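PDB 4WAD: glycosyl transferase, group 1 family protein from Staphylococcus aureus, which belongs to the group 1 family of glycosyltransferases, proteins of the GT-B fold in which two Rossmann-like domains face each other across a cleft. Local coordinates for residues Phe357-Glu362 / Val382-Tyr387; Gly251-Asn256 / Asn282-Leu287; Asn440-Leu445 / Ser473-Asn478. All blocks are in the same frame, centred on the assembly; numbering follows the deposited sequence.

Interaction 1: residues Phe357-Glu362 / Val382-Tyr387; sequences FHIYGE and VFLKGY. With UD1 (uridine-diphosphate-N-acetylglucosamine), chain B.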
# COMPACT_ATOMS: atom_id res chain seq x y z
N PHE A 357 -14.20 -32.36 37.89
CA PHE A 357 -12.97 -31.64 37.58
C PHE A 357 -13.20 -30.13 37.46
O PHE A 357 -14.11 -29.69 36.76
CB PHE A 357 -12.35 -32.16 36.28
CG PHE A 357 -11.80 -33.56 36.36
CD1 PHE A 357 -12.65 -34.66 36.34
CD2 PHE A 357 -10.44 -33.78 36.45
CE1 PHE A 357 -12.15 -35.94 36.41
CE2 PHE A 357 -9.93 -35.06 36.51
CZ PHE A 357 -10.79 -36.15 36.49
N HIS A 358 -12.37 -29.35 38.16
CA HIS A 358 -12.41 -27.90 38.05
C HIS A 358 -11.10 -27.40 37.42
O HIS A 358 -10.04 -27.49 38.04
CB HIS A 358 -12.62 -27.24 39.42
CG HIS A 358 -13.94 -27.54 40.05
ND1 HIS A 358 -14.87 -28.39 39.47
CD2 HIS A 358 -14.50 -27.11 41.20
CE1 HIS A 358 -15.93 -28.47 40.25
NE2 HIS A 358 -15.74 -27.70 41.30
N ILE A 359 -11.18 -26.88 36.20
CA ILE A 359 -9.99 -26.38 35.52
C ILE A 359 -9.91 -24.86 35.60
O ILE A 359 -10.81 -24.16 35.13
CB ILE A 359 -9.95 -26.81 34.04
CG1 ILE A 359 -10.22 -28.32 33.91
CG2 ILE A 359 -8.62 -26.43 33.40
CD1 ILE A 359 -9.23 -29.19 34.65
N TYR A 360 -8.84 -24.36 36.20
CA TYR A 360 -8.63 -22.92 36.32
C TYR A 360 -7.50 -22.44 35.41
O TYR A 360 -6.87 -23.25 34.73
CB TYR A 360 -8.33 -22.54 37.77
CG TYR A 360 -9.49 -22.72 38.72
CD1 TYR A 360 -9.79 -23.96 39.26
CD2 TYR A 360 -10.28 -21.64 39.10
CE1 TYR A 360 -10.84 -24.13 40.14
CE2 TYR A 360 -11.34 -21.80 39.97
CZ TYR A 360 -11.61 -23.05 40.49
OH TYR A 360 -12.66 -23.21 41.36
N GLY A 361 -7.25 -21.14 35.42
CA GLY A 361 -6.22 -20.57 34.58
C GLY A 361 -6.67 -20.39 33.14
O GLY A 361 -7.79 -20.75 32.78
N GLU A 362 -5.79 -19.83 32.32
CA GLU A 362 -6.09 -19.59 30.91
C GLU A 362 -5.00 -20.18 30.03
O GLU A 362 -4.11 -20.87 30.51
CB GLU A 362 -6.24 -18.10 30.64
CG GLU A 362 -7.39 -17.46 31.41
CD GLU A 362 -8.74 -17.86 30.85
OE1 GLU A 362 -8.82 -18.17 29.65
OE2 GLU A 362 -9.72 -17.87 31.62
N VAL A 382 -16.66 -32.02 33.79
CA VAL A 382 -15.41 -31.28 33.72
C VAL A 382 -15.71 -29.80 33.48
O VAL A 382 -16.56 -29.46 32.65
CB VAL A 382 -14.48 -31.83 32.60
CG1 VAL A 382 -13.76 -30.71 31.86
CG2 VAL A 382 -13.52 -32.88 33.14
N PHE A 383 -15.04 -28.91 34.21
CA PHE A 383 -15.32 -27.48 34.10
C PHE A 383 -14.07 -26.63 33.92
O PHE A 383 -13.11 -26.75 34.68
CB PHE A 383 -16.08 -26.99 35.34
CG PHE A 383 -17.42 -27.64 35.53
CD1 PHE A 383 -17.54 -28.84 36.21
CD2 PHE A 383 -18.57 -27.04 35.03
CE1 PHE A 383 -18.78 -29.44 36.38
CE2 PHE A 383 -19.81 -27.63 35.20
CZ PHE A 383 -19.91 -28.83 35.88
N LEU A 384 -14.08 -25.77 32.90
CA LEU A 384 -13.02 -24.78 32.71
C LEU A 384 -13.44 -23.48 33.39
O LEU A 384 -14.04 -22.61 32.77
CB LEU A 384 -12.75 -24.53 31.22
CG LEU A 384 -12.54 -25.73 30.29
CD1 LEU A 384 -12.51 -25.26 28.85
CD2 LEU A 384 -11.26 -26.48 30.63
N LYS A 385 -13.11 -23.36 34.68
CA LYS A 385 -13.54 -22.22 35.48
C LYS A 385 -13.03 -20.90 34.90
O LYS A 385 -13.80 -20.13 34.31
CB LYS A 385 -13.06 -22.38 36.92
CG LYS A 385 -13.20 -23.79 37.48
CD LYS A 385 -14.64 -24.27 37.44
CE LYS A 385 -15.52 -23.52 38.43
NZ LYS A 385 -16.89 -24.10 38.49
N GLY A 386 -11.74 -20.64 35.07
CA GLY A 386 -11.13 -19.43 34.57
C GLY A 386 -9.88 -19.09 35.37
O GLY A 386 -9.50 -19.85 36.26
N TYR A 387 -9.25 -17.97 35.06
CA TYR A 387 -8.06 -17.57 35.80
C TYR A 387 -8.42 -17.19 37.23
O TYR A 387 -9.33 -16.39 37.46
CB TYR A 387 -7.34 -16.41 35.12
CG TYR A 387 -5.98 -16.14 35.72
CD1 TYR A 387 -4.89 -16.93 35.41
CD2 TYR A 387 -5.80 -15.11 36.63
CE1 TYR A 387 -3.65 -16.70 35.96
CE2 TYR A 387 -4.56 -14.87 37.20
CZ TYR A 387 -3.49 -15.67 36.86
OH TYR A 387 -2.25 -15.44 37.41
C1' UD1 B . 7.47 -23.23 35.04
C2' UD1 B . 8.89 -23.48 35.56
C3' UD1 B . 9.86 -23.86 34.44
C4' UD1 B . 9.25 -24.95 33.57
C5' UD1 B . 7.95 -24.42 32.98
C6' UD1 B . 7.37 -25.41 31.98
C7' UD1 B . 10.33 -22.51 37.29
C8' UD1 B . 10.53 -21.36 38.23
N2' UD1 B . 9.41 -22.35 36.33
O1' UD1 B . 7.32 -21.91 34.53
O3' UD1 B . 11.04 -24.36 35.06
O4' UD1 B . 10.17 -25.35 32.55
O5' UD1 B . 7.05 -24.20 34.07
O6' UD1 B . 5.94 -25.30 31.94
O7' UD1 B . 10.97 -23.54 37.41
N1 UD1 B . -1.10 -19.80 38.29
C2 UD1 B . -1.94 -18.95 39.05
N3 UD1 B . -3.27 -18.98 38.87
C4 UD1 B . -3.82 -19.81 37.99
C5 UD1 B . -3.02 -20.66 37.23
C6 UD1 B . -1.64 -20.64 37.39
O2 UD1 B . -1.44 -18.17 39.88
O4 UD1 B . -5.07 -19.82 37.84
C1B UD1 B . 0.35 -19.77 38.47
C2B UD1 B . 0.76 -20.53 39.73
O2' UD1 B . 0.93 -19.64 40.83
C3B UD1 B . 2.08 -21.19 39.37
C4B UD1 B . 2.12 -21.20 37.85
O4B UD1 B . 1.00 -20.43 37.39
O3B UD1 B . 3.18 -20.43 39.86
C5B UD1 B . 2.01 -22.62 37.32
O5B UD1 B . 3.32 -23.15 37.12
PA UD1 B . 3.98 -23.09 35.65
O1A UD1 B . 4.61 -24.44 35.40
O2A UD1 B . 2.93 -22.57 34.71
O3A UD1 B . 5.13 -21.97 35.80
PB UD1 B . 5.84 -21.27 34.53
O1B UD1 B . 5.14 -21.71 33.27
O2B UD1 B . 5.98 -19.80 34.82

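Interaction 2: residues Gly251-Asn256 / Asn282-Leu287; sequences GVIHVN and NGVIVL. With UD1 (uridine-diphosphate-N-acetylglucosamine), chain B.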
# COMPACT_ATOMS: atom_id res chain seq x y z
N GLY A 251 23.29 -16.22 35.19
CA GLY A 251 22.12 -16.56 34.39
C GLY A 251 21.39 -17.75 34.97
O GLY A 251 21.97 -18.82 35.14
N VAL A 252 20.11 -17.57 35.27
CA VAL A 252 19.31 -18.64 35.85
C VAL A 252 18.34 -19.20 34.81
O VAL A 252 17.35 -18.56 34.45
CB VAL A 252 18.53 -18.15 37.08
CG1 VAL A 252 17.60 -19.23 37.59
CG2 VAL A 252 19.49 -17.72 38.17
N ILE A 253 18.63 -20.41 34.33
CA ILE A 253 17.75 -21.10 33.40
C ILE A 253 16.65 -21.80 34.18
O ILE A 253 16.92 -22.57 35.10
CB ILE A 253 18.52 -22.13 32.54
CG1 ILE A 253 19.60 -21.43 31.71
CG2 ILE A 253 17.57 -22.89 31.63
CD1 ILE A 253 20.41 -22.36 30.84
N HIS A 254 15.40 -21.54 33.81
CA HIS A 254 14.26 -22.07 34.54
C HIS A 254 13.68 -23.32 33.88
O HIS A 254 13.03 -24.12 34.55
CB HIS A 254 13.18 -21.00 34.68
CG HIS A 254 13.51 -19.92 35.67
ND1 HIS A 254 12.71 -19.63 36.75
CD2 HIS A 254 14.57 -19.08 35.74
CE1 HIS A 254 13.25 -18.64 37.44
NE2 HIS A 254 14.38 -18.29 36.86
N VAL A 255 13.92 -23.49 32.59
CA VAL A 255 13.25 -24.54 31.82
C VAL A 255 14.19 -25.63 31.33
O VAL A 255 15.40 -25.57 31.53
CB VAL A 255 12.52 -23.94 30.61
CG1 VAL A 255 11.52 -22.89 31.06
CG2 VAL A 255 13.52 -23.33 29.64
N ASN A 256 13.60 -26.64 30.68
CA ASN A 256 14.38 -27.68 30.02
C ASN A 256 15.08 -27.09 28.80
O ASN A 256 14.45 -26.43 27.97
CB ASN A 256 13.48 -28.85 29.60
CG ASN A 256 14.26 -30.10 29.22
OD1 ASN A 256 15.41 -30.02 28.78
ND2 ASN A 256 13.63 -31.25 29.37
N ASN A 282 29.71 -15.45 35.46
CA ASN A 282 30.04 -16.06 36.75
C ASN A 282 29.34 -17.39 36.97
O ASN A 282 29.36 -17.93 38.08
CB ASN A 282 29.71 -15.08 37.88
CG ASN A 282 30.45 -13.76 37.76
OD1 ASN A 282 30.07 -12.90 36.96
ND2 ASN A 282 31.50 -13.59 38.55
N GLY A 283 28.72 -17.92 35.92
CA GLY A 283 28.10 -19.23 35.98
C GLY A 283 26.60 -19.25 35.77
O GLY A 283 25.88 -18.39 36.29
N VAL A 284 26.13 -20.23 35.01
CA VAL A 284 24.70 -20.43 34.79
C VAL A 284 24.13 -21.29 35.91
O VAL A 284 24.79 -22.23 36.36
CB VAL A 284 24.43 -21.08 33.42
CG1 VAL A 284 22.94 -21.26 33.20
CG2 VAL A 284 25.03 -20.25 32.31
N ILE A 285 22.93 -20.97 36.38
CA ILE A 285 22.33 -21.71 37.48
C ILE A 285 21.08 -22.45 37.02
O ILE A 285 20.14 -21.85 36.50
CB ILE A 285 21.97 -20.78 38.67
CG1 ILE A 285 23.21 -20.45 39.50
CG2 ILE A 285 20.94 -21.42 39.58
CD1 ILE A 285 24.11 -19.40 38.89
N VAL A 286 21.08 -23.77 37.19
CA VAL A 286 19.91 -24.59 36.89
C VAL A 286 19.15 -24.87 38.19
O VAL A 286 19.29 -24.13 39.16
CB VAL A 286 20.29 -25.91 36.19
CG1 VAL A 286 20.84 -25.63 34.80
CG2 VAL A 286 21.33 -26.67 37.01
N LEU A 287 18.35 -25.93 38.21
CA LEU A 287 17.52 -26.22 39.38
C LEU A 287 17.74 -27.64 39.88
O LEU A 287 17.77 -27.89 41.09
CB LEU A 287 16.04 -25.99 39.07
CG LEU A 287 15.62 -24.68 38.41
CD1 LEU A 287 15.64 -24.80 36.89
CD2 LEU A 287 14.24 -24.24 38.88
C1' UD1 B . 7.47 -23.23 35.04
C2' UD1 B . 8.89 -23.48 35.56
C3' UD1 B . 9.86 -23.86 34.44
C4' UD1 B . 9.25 -24.95 33.57
C5' UD1 B . 7.95 -24.42 32.98
C6' UD1 B . 7.37 -25.41 31.98
C7' UD1 B . 10.33 -22.51 37.29
C8' UD1 B . 10.53 -21.36 38.23
N2' UD1 B . 9.41 -22.35 36.33
O1' UD1 B . 7.32 -21.91 34.53
O3' UD1 B . 11.04 -24.36 35.06
O4' UD1 B . 10.17 -25.35 32.55
O5' UD1 B . 7.05 -24.20 34.07
O6' UD1 B . 5.94 -25.30 31.94
O7' UD1 B . 10.97 -23.54 37.41
N1 UD1 B . -1.10 -19.80 38.29
C2 UD1 B . -1.94 -18.95 39.05
N3 UD1 B . -3.27 -18.98 38.87
C4 UD1 B . -3.82 -19.81 37.99
C5 UD1 B . -3.02 -20.66 37.23
C6 UD1 B . -1.64 -20.64 37.39
O2 UD1 B . -1.44 -18.17 39.88
O4 UD1 B . -5.07 -19.82 37.84
C1B UD1 B . 0.35 -19.77 38.47
C2B UD1 B . 0.76 -20.53 39.73
O2' UD1 B . 0.93 -19.64 40.83
C3B UD1 B . 2.08 -21.19 39.37
C4B UD1 B . 2.12 -21.20 37.85
O4B UD1 B . 1.00 -20.43 37.39
O3B UD1 B . 3.18 -20.43 39.86
C5B UD1 B . 2.01 -22.62 37.32
O5B UD1 B . 3.32 -23.15 37.12
PA UD1 B . 3.98 -23.09 35.65
O1A UD1 B . 4.61 -24.44 35.40
O2A UD1 B . 2.93 -22.57 34.71
O3A UD1 B . 5.13 -21.97 35.80
PB UD1 B . 5.84 -21.27 34.53
O1B UD1 B . 5.14 -21.71 33.27
O2B UD1 B . 5.98 -19.80 34.82

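Interaction 3: residues Asn440-Leu445 / Ser473-Asn478; sequences NKNGYL and SKAREN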
# COMPACT_ATOMS: atom_id res chain seq x y z
N ASN A 440 2.93 -43.77 46.16
CA ASN A 440 2.30 -44.64 47.16
C ASN A 440 2.75 -44.32 48.58
O ASN A 440 2.83 -45.21 49.43
CB ASN A 440 2.58 -46.11 46.84
CG ASN A 440 2.22 -46.48 45.42
OD1 ASN A 440 1.05 -46.58 45.07
ND2 ASN A 440 3.24 -46.68 44.59
N LYS A 441 3.05 -43.05 48.84
CA LYS A 441 3.43 -42.61 50.17
C LYS A 441 2.70 -41.33 50.55
O LYS A 441 2.19 -41.21 51.65
CB LYS A 441 4.95 -42.40 50.26
CG LYS A 441 5.76 -43.68 50.04
CD LYS A 441 7.25 -43.44 50.22
CE LYS A 441 8.03 -44.73 50.00
NZ LYS A 441 9.49 -44.56 50.23
N ASN A 442 2.65 -40.37 49.63
CA ASN A 442 1.92 -39.13 49.87
C ASN A 442 1.33 -38.57 48.58
O ASN A 442 0.60 -37.58 48.58
CB ASN A 442 2.83 -38.09 50.53
CG ASN A 442 3.95 -37.62 49.62
OD1 ASN A 442 4.16 -38.17 48.53
ND2 ASN A 442 4.70 -36.62 50.06
N GLY A 443 1.68 -39.22 47.47
CA GLY A 443 1.20 -38.84 46.15
C GLY A 443 1.30 -40.02 45.20
O GLY A 443 1.39 -41.17 45.63
N TYR A 444 1.29 -39.73 43.90
CA TYR A 444 1.35 -40.77 42.87
C TYR A 444 2.17 -40.31 41.66
O TYR A 444 2.08 -39.15 41.25
CB TYR A 444 -0.06 -41.16 42.43
CG TYR A 444 -0.79 -42.08 43.39
CD1 TYR A 444 -0.16 -43.16 43.97
CD2 TYR A 444 -2.13 -41.85 43.71
CE1 TYR A 444 -0.82 -44.00 44.85
CE2 TYR A 444 -2.80 -42.68 44.59
CZ TYR A 444 -2.14 -43.75 45.15
OH TYR A 444 -2.81 -44.58 46.02
N LEU A 445 2.96 -41.22 41.10
CA LEU A 445 3.69 -40.93 39.86
C LEU A 445 3.54 -42.08 38.88
O LEU A 445 3.54 -43.25 39.26
CB LEU A 445 5.16 -40.62 40.15
CG LEU A 445 6.11 -41.66 40.75
CD1 LEU A 445 6.71 -42.59 39.70
CD2 LEU A 445 7.20 -40.97 41.56
N SER A 473 -1.27 -35.12 54.60
CA SER A 473 -0.51 -34.72 55.77
C SER A 473 0.93 -35.23 55.70
O SER A 473 1.81 -34.73 56.40
CB SER A 473 -1.18 -35.21 57.05
OG SER A 473 -2.43 -34.58 57.25
N LYS A 474 1.15 -36.24 54.85
CA LYS A 474 2.50 -36.70 54.58
C LYS A 474 3.10 -35.93 53.41
O LYS A 474 4.26 -36.10 53.08
CB LYS A 474 2.53 -38.20 54.28
CG LYS A 474 2.44 -39.10 55.50
CD LYS A 474 2.42 -40.56 55.08
CE LYS A 474 1.10 -40.89 54.41
NZ LYS A 474 1.04 -42.28 53.87
N ALA A 475 2.28 -35.09 52.79
CA ALA A 475 2.78 -34.20 51.75
C ALA A 475 3.45 -32.99 52.38
O ALA A 475 4.64 -32.76 52.16
CB ALA A 475 1.66 -33.76 50.82
N ARG A 476 2.71 -32.23 53.19
CA ARG A 476 3.25 -31.01 53.78
C ARG A 476 4.51 -31.24 54.60
O ARG A 476 5.51 -30.55 54.41
CB ARG A 476 2.20 -30.32 54.65
CG ARG A 476 2.77 -29.13 55.40
CD ARG A 476 1.70 -28.16 55.84
NE ARG A 476 2.29 -26.91 56.33
CZ ARG A 476 1.59 -25.83 56.63
NH1 ARG A 476 0.27 -25.83 56.48
NH2 ARG A 476 2.20 -24.74 57.07
N GLU A 477 4.48 -32.22 55.50
CA GLU A 477 5.65 -32.50 56.32
C GLU A 477 6.79 -33.07 55.47
O GLU A 477 7.92 -33.16 55.93
CB GLU A 477 5.29 -33.45 57.47
CG GLU A 477 5.71 -34.90 57.27
CD GLU A 477 5.28 -35.80 58.42
OE1 GLU A 477 4.67 -35.29 59.38
OE2 GLU A 477 5.58 -37.01 58.37
N ASN A 478 6.48 -33.44 54.23
CA ASN A 478 7.50 -33.88 53.29
C ASN A 478 8.27 -32.69 52.71
O ASN A 478 9.50 -32.69 52.70
CB ASN A 478 6.88 -34.71 52.16
CG ASN A 478 7.91 -35.44 51.33
OD1 ASN A 478 8.96 -35.85 51.84
ND2 ASN A 478 7.63 -35.61 50.04

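Interaction 1: residues Phe357-Glu362 / Val382-Tyr387
Val382-Leu384, the edge strand of a four-stranded parallel sheet, pairs with its inner neighbour Phe357-Tyr360. Phe357 pairs with Val382, His358 with Phe383 and Ile359 with Leu384. Phe383 N donates to Phe357 O (2.8 Å) and Ile359 N to Phe383 O; further along, Gly361 N reaches Gly386 O (2.7 Å). Phe357 O also takes His358 ND1 (3.1 Å), which arrives on the opposite face of the carbonyl from Phe383 N. Phe357 O lies in the imidazole plane, which would favour this rotation of the ring, although ND1 stands above the carbonyl plane. On the face toward helix 366-373 apolar side chains meet: branched Val382 sets CG2 3.4 Å from Phe357 CB, and Leu384 and Ile359, also branched, run side by side, Leu384 CD2 3.7 Å from Ile359 CB. Lys385 suits the exposed side, since its methylenes can cover an aromatic ring while the charged end can stay toward solvent. With CG beside its own backbone N (chi1 -41°), it lays that methylene over the centre of the Tyr360 ring in a CH-pi contact. Glu362 crosses Tyr387 and forms a salt bridge with Lys366. Past the strands, Gly361, with positive phi and no side chain, lets the uracil approach, and Tyr387 CE1 lies 3.7 Å from UD1 C4. Nucleotide contacts at the C-terminal ends of parallel strands are characteristic of the Rossmann-like C-terminal domain of GT-B proteins.

Interaction 2: residues Gly251-Asn256 / Asn282-Leu287
The sugar end of the UD1 pocket is approached by two parallel strands, which meet through Gly251 and Val252 on one and Val284 and Ile285 on the other. Ile285 N donates an almost straight bond to Gly251 O (2.7 Å, 166° at the hydrogen), and Ile253 N returns a weak one to Ile285 O (3.0 Å). Gly251 adds no side chain to the face on which Val284 lies. Val284 turns CG1 anti to its backbone N (chi1 -179°), placing that methyl 3.6 Å from Ile253 CD1 beneath helix 269-276; on the other face the side chains of Val252 and Ile285 cross, CG2 of the first 4.0 Å from CB of the second. Valine and isoleucine suit such buried strands, being beta-branched and apolar. The pair belongs to the beta-alpha-beta unit 248-252, 269-276, 284-286 of the seven-stranded parallel sheet in the N-terminal Rossmann-like domain. Past the strand ends the chains diverge toward the ligand. Leu287 lays CD1 against the carbonyl oxygens of Ile253 and His254, while its other branch, CD2, comes 3.7 Å from UD1 O7'. The His254 ring presents an edge to the acetamide methyl C8', its NE2 being hydrogen-bonded to Asp231, and Val255 CG1 lies 3.2 Å from UD1 O4'.

Interaction 3: residues Asn440-Leu445 / Ser473-Asn478
The side chains of Asn442 and Asn478 cross at about a right angle, their flat amides inclined at 68°, and the edge of the Asn442 amide also meets the backbone of Lys474. Asn442 ND2 donates one of its N-H groups to Lys474 O (3.1 Å): the acceptor lies close to the plane of the amide, whereas the nitrogen stands above the plane of the Lys474 carbonyl. The same ND2 lies 3.1 Å from Asn478 ND2, but as modelled both are donors and no bond joins them. At the other corner of the Asn442 amide, OD1 accepts a weak bond from Glu438 N. An asparagine fits this buried spot because one short, flat group can offer both a donor and an acceptor. Its chi1 of 67° directs the amide toward the helix, bringing ND2 to Lys474 O. Nearer the backbone, Asn442 CB packs against Lys474 CB at 3.8 Å.

The kink in helix 467-482 is consistent with this bond: Asn478 N bonds to Ala475 O (2.9 Å) rather than Lys474 O, and the loop side chain meets that carbonyl instead. The contact thus ties a helix near the C terminus of the Rossmann-like C-terminal domain to the loop that leads into strand 444-447. Helix 412-419 adjoins both sides through Met418, which touches Asn442, Ala475 and Asn478; the small methyl of Ala475 suits this close packing.

A second bond runs the other way. Lys474 reaches over the loop, its chain bent at chi3 (-70°), and NZ donates to Lys441 O (2.7 Å) in the plane of that carbonyl. The long, flexible lysine can span this gap while its ammonium group also makes a cation-pi contact with Phe471.

How the interactions relate
From the N terminus the contacts follow in series, none nested or crossing. Interaction 2 closes first, bringing 282-287 back beside 251-256 after helix 269-276 in the N-terminal domain. Interaction 1 does likewise in the C-terminal domain, where helix 366-373 lies between its strands. Interaction 3 then joins the loop at 440-445 to the helix at 473-478. The first two never touch, their nearest atoms being about 16 Å apart, but UD1 spans them: its sugar meets interaction 2 and its uracil interaction 1, as expected for a ligand in a GT-B interdomain cleft. Interaction 3 is structural packing, its centre 24 Å from that of interaction 1.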